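PDB 5JOZ: Non-reducing end alpha-L-arabinofuranosidase BoGH43B from Bacteroides ovatus, which hydrolyses terminal non-reducing alpha-L-arabinofuranosyl residues from the side branches of xyloglucan, turning 'S' units into 'X' units. Local coordinates for residues 161-170 with 203-214. Numbering follows the deposited sequence.
Sequences EALRKVASGL and VIQRSKSPWGPY
Q205 makes the one direct hydrogen bond between 161-170 and 203-214: its NE2 reaches S168 O at 2.9 Å, nearly straight (167°), with the acceptor in the amide plane. Q205 OE1 takes a bond from a water that itself accepts from S168 N, so the amide holds S168 O directly and S168 N through the water. Cutting the side chain back to an alanine here is likely to leave S168 O without its amide donor and that water without OE1 as acceptor. A second water bridges V166 O and Y214 N.

Charges of both signs meet W211. R164, bent at chi3 (76°), brings its guanidinium over the six-membered ring, CZ 4.7 Å from the centroid, a cation-pi contact with the planes tilted 51° apart; NH2 also donates to A162 O. E161 OE2 comes to 3.2 Å from W211 CZ2, while E161 OE1 forms a salt bridge with K135 NZ.

Among apolar contacts, V166 CG1 meets W211 CE3 at 4.0 Å, A167 CB lies against Y214 CD1, and L170 and V203 run past each other in opposite directions, CD1 to CG2 3.6 Å.

Outer strand 159-168 of one four-stranded GH43 beta-propeller blade thus meets the next blade through side chains and waters, without backbone pairing, largely at the loop after strand 201-207.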
ATOM      1  N   GLU A 161      28.224  -2.592 -15.997  1.00 43.53           N
ATOM      2  CA  GLU A 161      27.991  -1.836 -17.244  1.00 44.45           C
ATOM      3  C   GLU A 161      27.128  -0.638 -16.859  1.00 41.64           C
ATOM      4  O   GLU A 161      26.047  -0.807 -16.292  1.00 43.39           O
ATOM      5  CB  GLU A 161      27.298  -2.684 -18.334  1.00 44.83           C
ATOM      6  CG  GLU A 161      27.929  -4.059 -18.579  1.00 49.20           C
ATOM      7  CD  GLU A 161      27.334  -4.841 -19.760  1.00 53.64           C
ATOM      8  OE1 GLU A 161      27.144  -6.074 -19.603  1.00 47.89           O
ATOM      9  OE2 GLU A 161      27.082  -4.246 -20.844  1.00 44.22           O
ATOM     10  N   ALA A 162      27.605   0.568 -17.156  1.00 42.13           N
ATOM     11  CA  ALA A 162      26.951   1.786 -16.684  1.00 39.31           C
ATOM     12  C   ALA A 162      25.642   2.077 -17.396  1.00 41.79           C
ATOM     13  O   ALA A 162      25.411   1.625 -18.517  1.00 44.83           O
ATOM     14  CB  ALA A 162      27.876   2.975 -16.820  1.00 41.22           C
ATOM     15  N   LEU A 163      24.809   2.858 -16.715  1.00 42.10           N
ATOM     16  CA  LEU A 163      23.544   3.326 -17.243  1.00 42.59           C
ATOM     17  C   LEU A 163      23.725   4.066 -18.553  1.00 43.25           C
ATOM     18  O   LEU A 163      24.613   4.903 -18.660  1.00 50.99           O
ATOM     19  CB  LEU A 163      22.878   4.298 -16.265  1.00 40.18           C
ATOM     20  CG  LEU A 163      22.445   3.796 -14.896  1.00 45.26           C
ATOM     21  CD1 LEU A 163      21.705   4.911 -14.182  1.00 42.90           C
ATOM     22  CD2 LEU A 163      21.573   2.559 -15.012  1.00 50.79           C
ATOM     23  N   ARG A 164      22.872   3.765 -19.532  1.00 44.08           N
ATOM     24  CA  ARG A 164      22.734   4.599 -20.728  1.00 44.01           C
ATOM     25  C   ARG A 164      21.299   4.579 -21.265  1.00 42.70           C
ATOM     26  O   ARG A 164      20.563   3.609 -21.053  1.00 35.20           O
ATOM     27  CB  ARG A 164      23.714   4.143 -21.805  1.00 49.38           C
ATOM     28  CG  ARG A 164      23.343   2.854 -22.526  1.00 52.90           C
ATOM     29  CD  ARG A 164      24.581   2.157 -23.076  1.00 59.84           C
ATOM     30  NE  ARG A 164      25.328   1.497 -22.005  1.00 67.57           N
ATOM     31  CZ  ARG A 164      26.592   1.080 -22.082  1.00 75.57           C
ATOM     32  NH1 ARG A 164      27.313   1.239 -23.196  1.00 75.18           N
ATOM     33  NH2 ARG A 164      27.145   0.492 -21.020  1.00 79.88           N
ATOM     34  N   LYS A 165      20.923   5.650 -21.964  1.00 38.62           N
ATOM     35  CA  LYS A 165      19.623   5.739 -22.639  1.00 43.14           C
ATOM     36  C   LYS A 165      19.508   4.659 -23.730  1.00 44.81           C
ATOM     37  O   LYS A 165      20.385   4.542 -24.602  1.00 37.85           O
ATOM     38  CB  LYS A 165      19.420   7.145 -23.226  1.00 47.10           C
ATOM     39  CG  LYS A 165      18.125   7.384 -24.007  1.00 52.17           C
ATOM     40  CD  LYS A 165      18.047   8.844 -24.475  1.00 59.32           C
ATOM     41  CE  LYS A 165      17.095   9.077 -25.647  1.00 62.18           C
ATOM     42  NZ  LYS A 165      15.666   9.225 -25.239  1.00 62.90           N
ATOM     43  N   VAL A 166      18.444   3.860 -23.638  1.00 34.66           N
ATOM     44  CA  VAL A 166      18.130   2.819 -24.628  1.00 32.75           C
ATOM     45  C   VAL A 166      16.797   3.042 -25.359  1.00 32.47           C
ATOM     46  O   VAL A 166      16.611   2.547 -26.465  1.00 34.54           O
ATOM     47  CB  VAL A 166      18.121   1.402 -23.994  1.00 32.31           C
ATOM     48  CG1 VAL A 166      19.476   1.074 -23.406  1.00 32.65           C
ATOM     49  CG2 VAL A 166      17.030   1.249 -22.926  1.00 31.64           C
ATOM     50  N   ALA A 167      15.856   3.749 -24.742  1.00 36.72           N
ATOM     51  CA  ALA A 167      14.539   3.980 -25.356  1.00 35.66           C
ATOM     52  C   ALA A 167      13.915   5.174 -24.678  1.00 31.48           C
ATOM     53  O   ALA A 167      14.558   5.801 -23.853  1.00 32.42           O
ATOM     54  CB  ALA A 167      13.656   2.747 -25.188  1.00 33.47           C
ATOM     55  N   SER A 168      12.672   5.493 -25.022  1.00 34.63           N
ATOM     56  CA  SER A 168      11.926   6.515 -24.300  1.00 35.92           C
ATOM     57  C   SER A 168      10.434   6.186 -24.240  1.00 37.65           C
ATOM     58  O   SER A 168       9.980   5.132 -24.707  1.00 39.77           O
ATOM     59  CB  SER A 168      12.179   7.891 -24.936  1.00 42.12           C
ATOM     60  OG  SER A 168      11.295   8.153 -26.005  1.00 47.76           O
ATOM     61  N   GLY A 169       9.674   7.084 -23.631  1.00 35.87           N
ATOM     62  CA  GLY A 169       8.228   6.961 -23.617  1.00 39.22           C
ATOM     63  C   GLY A 169       7.694   7.173 -25.015  1.00 34.92           C
ATOM     64  O   GLY A 169       8.385   7.741 -25.864  1.00 34.93           O
ATOM     65  N   LEU A 170       6.462   6.719 -25.233  1.00 37.02           N
ATOM     66  CA  LEU A 170       5.823   6.682 -26.552  1.00 38.04           C
ATOM     67  C   LEU A 170       4.803   7.802 -26.811  1.00 39.35           C
ATOM     68  O   LEU A 170       3.892   7.613 -27.608  1.00 43.51           O
ATOM     69  CB  LEU A 170       5.160   5.313 -26.748  1.00 34.39           C
ATOM     70  CG  LEU A 170       6.045   4.111 -26.409  1.00 40.16           C
ATOM     71  CD1 LEU A 170       5.295   2.803 -26.623  1.00 37.96           C
ATOM     72  CD2 LEU A 170       7.336   4.137 -27.233  1.00 39.73           C
ATOM     73  N   VAL A 203       2.000   0.491 -21.900  1.00 27.46           N
ATOM     74  CA  VAL A 203       2.469   0.401 -23.292  1.00 27.61           C
ATOM     75  C   VAL A 203       3.717  -0.469 -23.365  1.00 25.87           C
ATOM     76  O   VAL A 203       4.366  -0.709 -22.355  1.00 26.62           O
ATOM     77  CB  VAL A 203       2.738   1.800 -23.919  1.00 30.76           C
ATOM     78  CG1 VAL A 203       1.494   2.676 -23.830  1.00 30.92           C
ATOM     79  CG2 VAL A 203       3.942   2.506 -23.294  1.00 31.25           C
ATOM     80  N   ILE A 204       4.052  -0.952 -24.557  1.00 25.19           N
ATOM     81  CA  ILE A 204       5.228  -1.820 -24.717  1.00 24.77           C
ATOM     82  C   ILE A 204       6.001  -1.534 -26.009  1.00 24.91           C
ATOM     83  O   ILE A 204       5.459  -0.980 -26.962  1.00 21.91           O
ATOM     84  CB  ILE A 204       4.832  -3.309 -24.567  1.00 22.81           C
ATOM     85  CG1 ILE A 204       6.062  -4.188 -24.267  1.00 25.82           C
ATOM     86  CG2 ILE A 204       4.043  -3.796 -25.767  1.00 23.56           C
ATOM     87  CD1 ILE A 204       5.716  -5.593 -23.810  1.00 24.06           C
ATOM     88  N   GLN A 205       7.287  -1.871 -25.992  1.00 29.52           N
ATOM     89  CA  GLN A 205       8.169  -1.776 -27.158  1.00 28.53           C
ATOM     90  C   GLN A 205       9.235  -2.865 -27.062  1.00 31.97           C
ATOM     91  O   GLN A 205       9.457  -3.427 -25.980  1.00 30.71           O
ATOM     92  CB  GLN A 205       8.820  -0.389 -27.216  1.00 31.19           C
ATOM     93  CG  GLN A 205       9.528   0.033 -25.935  1.00 32.53           C
ATOM     94  CD  GLN A 205       9.985   1.478 -25.973  1.00 33.64           C
ATOM     95  OE1 GLN A 205      10.711   1.887 -26.872  1.00 30.68           O
ATOM     96  NE2 GLN A 205       9.558   2.260 -24.989  1.00 40.80           N
ATOM     97  N   ARG A 206       9.893  -3.167 -28.179  1.00 29.60           N
ATOM     98  CA  ARG A 206      10.861  -4.258 -28.210  1.00 30.28           C
ATOM     99  C   ARG A 206      12.050  -4.019 -29.147  1.00 32.56           C
ATOM    100  O   ARG A 206      12.014  -3.167 -30.037  1.00 27.15           O
ATOM    101  CB  ARG A 206      10.160  -5.575 -28.558  1.00 30.56           C
ATOM    102  CG  ARG A 206      10.035  -5.868 -30.050  1.00 30.94           C
ATOM    103  CD  ARG A 206       9.034  -6.977 -30.314  1.00 30.38           C
ATOM    104  NE  ARG A 206       8.792  -7.174 -31.733  1.00 33.10           N
ATOM    105  CZ  ARG A 206       7.928  -8.050 -32.255  1.00 34.63           C
ATOM    106  NH1 ARG A 206       7.188  -8.846 -31.480  1.00 29.66           N
ATOM    107  NH2 ARG A 206       7.799  -8.127 -33.580  1.00 33.66           N
ATOM    108  N   SER A 207      13.098  -4.804 -28.926  1.00 33.01           N
ATOM    109  CA  SER A 207      14.308  -4.745 -29.735  1.00 31.24           C
ATOM    110  C   SER A 207      14.957  -6.128 -29.826  1.00 30.62           C
ATOM    111  O   SER A 207      14.758  -6.970 -28.958  1.00 30.27           O
ATOM    112  CB  SER A 207      15.263  -3.737 -29.112  1.00 32.49           C
ATOM    113  OG  SER A 207      16.541  -3.783 -29.717  1.00 37.29           O
ATOM    114  N   LYS A 208      15.720  -6.355 -30.888  1.00 34.56           N
ATOM    115  CA  LYS A 208      16.575  -7.545 -30.997  1.00 41.59           C
ATOM    116  C   LYS A 208      17.706  -7.497 -29.955  1.00 38.63           C
ATOM    117  O   LYS A 208      18.175  -8.548 -29.497  1.00 36.21           O
ATOM    118  CB  LYS A 208      17.156  -7.684 -32.418  1.00 39.53           C
ATOM    119  N   SER A 209      18.115  -6.283 -29.574  1.00 33.19           N
ATOM    120  CA  SER A 209      19.185  -6.071 -28.600  1.00 36.34           C
ATOM    121  C   SER A 209      18.693  -5.331 -27.338  1.00 35.34           C
ATOM    122  O   SER A 209      17.839  -4.454 -27.436  1.00 35.63           O
ATOM    123  CB  SER A 209      20.317  -5.276 -29.266  1.00 35.55           C
ATOM    124  OG  SER A 209      21.137  -4.630 -28.309  1.00 38.40           O
ATOM    125  N   PRO A 210      19.274  -5.646 -26.156  1.00 33.68           N
ATOM    126  CA  PRO A 210      18.929  -4.893 -24.943  1.00 29.97           C
ATOM    127  C   PRO A 210      19.106  -3.386 -25.083  1.00 32.18           C
ATOM    128  O   PRO A 210      18.301  -2.610 -24.541  1.00 27.98           O
ATOM    129  CB  PRO A 210      19.936  -5.406 -23.897  1.00 33.67           C
ATOM    130  CG  PRO A 210      20.508  -6.663 -24.440  1.00 34.40           C
ATOM    131  CD  PRO A 210      20.412  -6.562 -25.932  1.00 33.90           C
ATOM    132  N   TRP A 211      20.144  -2.986 -25.823  1.00 28.86           N
ATOM    133  CA  TRP A 211      20.571  -1.593 -25.899  1.00 30.49           C
ATOM    134  C   TRP A 211      19.840  -0.803 -26.973  1.00 28.90           C
ATOM    135  O   TRP A 211      20.156   0.368 -27.186  1.00 35.52           O
ATOM    136  CB  TRP A 211      22.104  -1.507 -26.095  1.00 32.10           C
ATOM    137  CG  TRP A 211      22.848  -2.435 -25.157  1.00 32.87           C
ATOM    138  CD1 TRP A 211      23.414  -3.644 -25.472  1.00 35.13           C
ATOM    139  CD2 TRP A 211      23.036  -2.263 -23.751  1.00 35.32           C
ATOM    140  NE1 TRP A 211      23.958  -4.221 -24.349  1.00 35.64           N
ATOM    141  CE2 TRP A 211      23.741  -3.397 -23.279  1.00 34.33           C
ATOM    142  CE3 TRP A 211      22.676  -1.261 -22.837  1.00 36.66           C
ATOM    143  CZ2 TRP A 211      24.107  -3.549 -21.939  1.00 36.78           C
ATOM    144  CZ3 TRP A 211      23.041  -1.408 -21.502  1.00 36.99           C
ATOM    145  CH2 TRP A 211      23.754  -2.545 -21.067  1.00 38.35           C
ATOM    146  N   GLY A 212      18.875  -1.426 -27.648  1.00 32.48           N
ATOM    147  CA  GLY A 212      18.042  -0.732 -28.632  1.00 35.54           C
ATOM    148  C   GLY A 212      18.585  -0.816 -30.052  1.00 37.12           C
ATOM    149  O   GLY A 212      19.569  -1.513 -30.287  1.00 37.01           O
ATOM    150  N   PRO A 213      17.967  -0.119 -31.011  1.00 38.58           N
ATOM    151  CA  PRO A 213      16.806   0.738 -30.796  1.00 37.05           C
ATOM    152  C   PRO A 213      15.497  -0.053 -30.664  1.00 35.35           C
ATOM    153  O   PRO A 213      15.355  -1.138 -31.241  1.00 33.33           O
ATOM    154  CB  PRO A 213      16.794   1.599 -32.060  1.00 38.35           C
ATOM    155  CG  PRO A 213      17.305   0.679 -33.120  1.00 37.55           C
ATOM    156  CD  PRO A 213      18.243  -0.298 -32.449  1.00 40.31           C
ATOM    157  N   TYR A 214      14.562   0.500 -29.895  1.00 33.19           N
ATOM    158  CA  TYR A 214      13.273  -0.135 -29.634  1.00 31.77           C
ATOM    159  C   TYR A 214      12.218   0.460 -30.535  1.00 34.28           C
ATOM    160  O   TYR A 214      12.248   1.661 -30.824  1.00 39.33           O
ATOM    161  CB  TYR A 214      12.853   0.044 -28.171  1.00 30.90           C
ATOM    162  CG  TYR A 214      13.644  -0.806 -27.203  1.00 29.06           C
ATOM    163  CD1 TYR A 214      14.955  -0.465 -26.857  1.00 29.59           C
ATOM    164  CD2 TYR A 214      13.094  -1.954 -26.642  1.00 27.42           C
ATOM    165  CE1 TYR A 214      15.693  -1.239 -25.978  1.00 29.26           C
ATOM    166  CE2 TYR A 214      13.822  -2.743 -25.762  1.00 28.64           C
ATOM    167  CZ  TYR A 214      15.117  -2.379 -25.426  1.00 27.94           C
ATOM    168  OH  TYR A 214      15.835  -3.144 -24.547  1.00 23.86           O
TER
HETATM  169  O   HOH W   1      15.303   3.017 -28.775  1.00 33.01           O
HETATM  170  O   HOH W   2      11.588   4.589 -27.272  1.00 29.90           O